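Local coordinates for probable aquaporin AqpM (Archaeoglobus fulgidus, PDB 3NE2), which probably forms a membrane channel that lets water move in either direction across the cell membrane under osmotic drive, at residues A137-I148 with L218-G228. Sequence-based numbering, arbitrary orientation.
Sequences APFPGIGYGQAI and LWQYFPIYVIG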
loop_
_atom_site.group_PDB
_atom_site.type_symbol
_atom_site.label_atom_id
_atom_site.label_comp_id
_atom_site.label_asym_id
_atom_site.label_seq_id
_atom_site.Cartn_x
_atom_site.Cartn_y
_atom_site.Cartn_z
ATOM N N ALA C 137 10.903 -14.344 17.313
ATOM C CA ALA C 137 12.128 -14.901 17.862
ATOM C C ALA C 137 13.216 -14.621 16.844
ATOM O O ALA C 137 12.893 -14.381 15.668
ATOM C CB ALA C 137 11.990 -16.390 18.128
ATOM N N PRO C 138 14.495 -14.628 17.281
ATOM C CA PRO C 138 15.620 -14.287 16.400
ATOM C C PRO C 138 15.679 -15.177 15.181
ATOM O O PRO C 138 15.157 -16.290 15.215
ATOM C CB PRO C 138 16.844 -14.542 17.268
ATOM C CG PRO C 138 16.357 -14.422 18.652
ATOM C CD PRO C 138 14.949 -14.920 18.650
ATOM N N PHE C 139 16.291 -14.694 14.107
ATOM C CA PHE C 139 16.374 -15.487 12.883
ATOM C C PHE C 139 17.745 -16.103 12.724
ATOM O O PHE C 139 18.689 -15.702 13.404
ATOM C CB PHE C 139 15.992 -14.657 11.657
ATOM C CG PHE C 139 14.506 -14.593 11.425
ATOM C CD1 PHE C 139 13.677 -13.955 12.344
ATOM C CD2 PHE C 139 13.935 -15.189 10.313
ATOM C CE1 PHE C 139 12.318 -13.905 12.155
ATOM C CE2 PHE C 139 12.570 -15.138 10.112
ATOM C CZ PHE C 139 11.760 -14.491 11.033
ATOM N N PRO C 140 17.851 -17.116 11.858
ATOM C CA PRO C 140 19.121 -17.827 11.634
ATOM C C PRO C 140 20.352 -16.918 11.456
ATOM O O PRO C 140 20.399 -16.101 10.527
ATOM C CB PRO C 140 18.845 -18.626 10.361
ATOM C CG PRO C 140 17.334 -18.813 10.332
ATOM C CD PRO C 140 16.703 -17.852 11.301
ATOM N N GLY C 141 21.321 -17.061 12.362
ATOM C CA GLY C 141 22.526 -16.232 12.379
ATOM C C GLY C 141 22.363 -14.897 13.104
ATOM O O GLY C 141 23.136 -13.970 12.855
ATOM N N ILE C 142 21.370 -14.792 13.997
ATOM C CA ILE C 142 21.123 -13.560 14.758
ATOM C C ILE C 142 21.173 -13.831 16.261
ATOM O O ILE C 142 20.312 -14.527 16.799
ATOM C CB ILE C 142 19.749 -12.929 14.402
ATOM C CG1 ILE C 142 19.728 -12.465 12.946
ATOM C CG2 ILE C 142 19.436 -11.743 15.321
ATOM C CD1 ILE C 142 20.577 -11.236 12.694
ATOM N N GLY C 143 22.182 -13.276 16.928
ATOM C CA GLY C 143 22.355 -13.439 18.376
ATOM C C GLY C 143 21.401 -12.581 19.197
ATOM O O GLY C 143 20.681 -11.760 18.644
ATOM N N TYR C 144 21.392 -12.779 20.516
ATOM C CA TYR C 144 20.562 -11.985 21.429
ATOM C C TYR C 144 21.020 -10.539 21.467
ATOM O O TYR C 144 20.208 -9.635 21.595
ATOM C CB TYR C 144 20.555 -12.556 22.854
ATOM C CG TYR C 144 21.907 -12.524 23.592
ATOM C CD1 TYR C 144 22.234 -11.476 24.460
ATOM C CD2 TYR C 144 22.854 -13.568 23.437
ATOM C CE1 TYR C 144 23.468 -11.456 25.138
ATOM C CE2 TYR C 144 24.079 -13.554 24.107
ATOM C CZ TYR C 144 24.383 -12.504 24.953
ATOM O OH TYR C 144 25.598 -12.509 25.605
ATOM N N GLY C 145 22.324 -10.324 21.370
ATOM C CA GLY C 145 22.888 -8.982 21.355
ATOM C C GLY C 145 22.299 -8.144 20.251
ATOM O O GLY C 145 21.818 -7.044 20.497
ATOM N N GLN C 146 22.321 -8.685 19.037
ATOM C CA GLN C 146 21.800 -7.983 17.860
ATOM C C GLN C 146 20.268 -7.946 17.861
ATOM O O GLN C 146 19.679 -6.992 17.380
ATOM C CB GLN C 146 22.278 -8.648 16.567
ATOM C CG GLN C 146 23.767 -9.011 16.498
ATOM C CD GLN C 146 24.051 -10.016 15.391
ATOM O OE1 GLN C 146 24.112 -11.219 15.639
ATOM N NE2 GLN C 146 24.193 -9.530 14.164
ATOM N N ALA C 147 19.636 -8.983 18.404
ATOM C CA ALA C 147 18.176 -9.091 18.427
ATOM C C ALA C 147 17.515 -7.985 19.249
ATOM O O ALA C 147 16.467 -7.459 18.858
ATOM C CB ALA C 147 17.743 -10.445 18.945
ATOM N N ILE C 148 18.103 -7.628 20.390
ATOM C CA ILE C 148 17.579 -6.499 21.166
ATOM C C ILE C 148 17.894 -5.165 20.477
ATOM O O ILE C 148 17.085 -4.250 20.526
ATOM C CB ILE C 148 18.055 -6.467 22.667
ATOM C CG1 ILE C 148 19.578 -6.456 22.792
ATOM C CG2 ILE C 148 17.480 -7.638 23.444
ATOM C CD1 ILE C 148 20.068 -5.529 23.859
ATOM N N LEU C 218 8.818 -20.997 24.409
ATOM C CA LEU C 218 9.786 -20.040 23.823
ATOM C C LEU C 218 10.183 -18.848 24.727
ATOM O O LEU C 218 10.801 -17.885 24.265
ATOM C CB LEU C 218 9.241 -19.458 22.517
ATOM C CG LEU C 218 9.093 -20.370 21.303
ATOM C CD1 LEU C 218 7.614 -20.478 20.942
ATOM C CD2 LEU C 218 9.892 -19.827 20.125
ATOM N N TRP C 219 9.866 -18.917 26.009
ATOM C CA TRP C 219 10.081 -17.779 26.908
ATOM C C TRP C 219 11.554 -17.383 27.089
ATOM O O TRP C 219 11.841 -16.300 27.609
ATOM C CB TRP C 219 9.443 -18.058 28.271
ATOM C CG TRP C 219 8.001 -18.400 28.155
ATOM C CD1 TRP C 219 7.456 -19.641 28.156
ATOM C CD2 TRP C 219 6.914 -17.483 27.982
ATOM N NE1 TRP C 219 6.097 -19.566 28.007
ATOM C CE2 TRP C 219 5.736 -18.249 27.898
ATOM C CE3 TRP C 219 6.821 -16.085 27.903
ATOM C CZ2 TRP C 219 4.478 -17.668 27.742
ATOM C CZ3 TRP C 219 5.570 -15.505 27.746
ATOM C CH2 TRP C 219 4.415 -16.297 27.669
ATOM N N GLN C 220 12.475 -18.254 26.662
ATOM C CA GLN C 220 13.909 -17.944 26.616
ATOM C C GLN C 220 14.177 -16.617 25.895
ATOM O O GLN C 220 15.106 -15.881 26.242
ATOM C CB GLN C 220 14.683 -19.045 25.885
ATOM C CG GLN C 220 14.505 -20.462 26.437
ATOM C CD GLN C 220 13.196 -21.125 26.008
ATOM O OE1 GLN C 220 12.676 -20.866 24.921
ATOM N NE2 GLN C 220 12.664 -21.988 26.869
ATOM N N TYR C 221 13.352 -16.326 24.890
ATOM C CA TYR C 221 13.540 -15.160 24.031
ATOM C C TYR C 221 12.748 -13.931 24.455
ATOM O O TYR C 221 12.943 -12.859 23.893
ATOM C CB TYR C 221 13.184 -15.531 22.595
ATOM C CG TYR C 221 13.957 -16.736 22.052
ATOM C CD1 TYR C 221 15.312 -16.639 21.712
ATOM C CD2 TYR C 221 13.331 -17.972 21.870
ATOM C CE1 TYR C 221 16.012 -17.732 21.203
ATOM C CE2 TYR C 221 14.030 -19.073 21.369
ATOM C CZ TYR C 221 15.362 -18.942 21.036
ATOM O OH TYR C 221 16.028 -20.027 20.535
ATOM N N PHE C 222 11.882 -14.070 25.454
ATOM C CA PHE C 222 11.000 -12.965 25.887
ATOM C C PHE C 222 11.723 -11.664 26.284
ATOM O O PHE C 222 11.276 -10.583 25.906
ATOM C CB PHE C 222 10.089 -13.431 27.037
ATOM C CG PHE C 222 8.853 -12.594 27.225
ATOM C CD1 PHE C 222 7.974 -12.376 26.168
ATOM C CD2 PHE C 222 8.546 -12.062 28.473
ATOM C CE1 PHE C 222 6.825 -11.614 26.342
ATOM C CE2 PHE C 222 7.401 -11.305 28.654
ATOM C CZ PHE C 222 6.536 -11.077 27.583
ATOM N N PRO C 223 12.823 -11.756 27.064
ATOM C CA PRO C 223 13.558 -10.525 27.383
ATOM C C PRO C 223 13.936 -9.658 26.175
ATOM O O PRO C 223 13.937 -8.437 26.281
ATOM C CB PRO C 223 14.821 -11.036 28.099
ATOM C CG PRO C 223 14.647 -12.525 28.262
ATOM C CD PRO C 223 13.240 -12.862 27.948
ATOM N N ILE C 224 14.249 -10.279 25.042
ATOM C CA ILE C 224 14.584 -9.537 23.827
ATOM C C ILE C 224 13.446 -8.614 23.412
ATOM O O ILE C 224 13.678 -7.564 22.812
ATOM C CB ILE C 224 14.914 -10.488 22.650
ATOM C CG1 ILE C 224 16.329 -11.036 22.798
ATOM C CG2 ILE C 224 14.789 -9.781 21.303
ATOM C CD1 ILE C 224 16.524 -12.377 22.121
ATOM N N TYR C 225 12.219 -9.012 23.736
ATOM C CA TYR C 225 11.022 -8.279 23.327
ATOM C C TYR C 225 10.416 -7.401 24.439
ATOM O O TYR C 225 9.376 -6.753 24.250
ATOM C CB TYR C 225 10.028 -9.287 22.764
ATOM C CG TYR C 225 10.664 -10.020 21.632
ATOM C CD1 TYR C 225 10.940 -9.358 20.446
ATOM C CD2 TYR C 225 11.054 -11.348 21.758
ATOM C CE1 TYR C 225 11.552 -10.007 19.383
ATOM C CE2 TYR C 225 11.673 -12.023 20.695
ATOM C CZ TYR C 225 11.920 -11.345 19.507
ATOM O OH TYR C 225 12.525 -11.994 18.443
ATOM N N VAL C 226 11.087 -7.370 25.583
ATOM C CA VAL C 226 10.756 -6.448 26.651
ATOM C C VAL C 226 11.829 -5.372 26.685
ATOM O O VAL C 226 11.535 -4.208 26.543
ATOM C CB VAL C 226 10.671 -7.173 27.996
ATOM C CG1 VAL C 226 10.250 -6.219 29.089
ATOM C CG2 VAL C 226 9.691 -8.337 27.898
ATOM N N ILE C 227 13.081 -5.773 26.849
ATOM C CA ILE C 227 14.207 -4.832 26.911
ATOM C C ILE C 227 14.294 -3.986 25.638
ATOM O O ILE C 227 14.303 -2.758 25.686
ATOM C CB ILE C 227 15.549 -5.585 27.124
ATOM C CG1 ILE C 227 15.592 -6.203 28.522
ATOM C CG2 ILE C 227 16.738 -4.655 26.935
ATOM C CD1 ILE C 227 16.670 -7.233 28.691
ATOM N N GLY C 228 14.352 -4.667 24.503
ATOM C CA GLY C 228 14.551 -4.027 23.202
ATOM C C GLY C 228 13.595 -2.898 22.876
ATOM O O GLY C 228 14.034 -1.782 22.637
#
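Ile224, on helix 224-243, packs into the angle between the loop, predicted to be extracellular, that carries Pro138 and the first turn of helix 144-167. Its CG1 is anti to the carbonyl carbon (chi1 -78°), and the extended chain carries Ile224 CD1 to Ala147 CB at 3.9 Å and to Pro138 CG at 4.0 Å, with Tyr144 CB also alongside. The other branch, Ile224 CG2, meets Ala147 CB at 3.8 Å and lies over the centre of the Tyr225 ring. Ile148 approaches at about a right angle: Ile148 CG2, beside its own backbone N, reaches Ile224 CG1 at 3.6 Å. Further along, the helices come together through backbone, with Ile148 O 3.7 Å from Gly228 CA, where glycine has no side chain to hold them apart.

On the loop itself, Pro138 CD lies 3.5 Å from Tyr221 CD1, and Ala137 CB approaches the same ring obliquely, 4.3 Å from Tyr221 CD2. The Tyr225 hydroxyl ends beside the Ala137 backbone but hydrogen-bonds to the carbonyl of Thr195. Its side chain also touches Thr204 on helix 201-213. The short segments of the two membrane helices cross at -52°. No hydrogen bond links 137-148 to 218-228, so the direct contact between them rests mainly on apolar packing, while Tyr225 spends its polar end on the carbonyl at the end of helix 176-195, which leads to the second NPA motif.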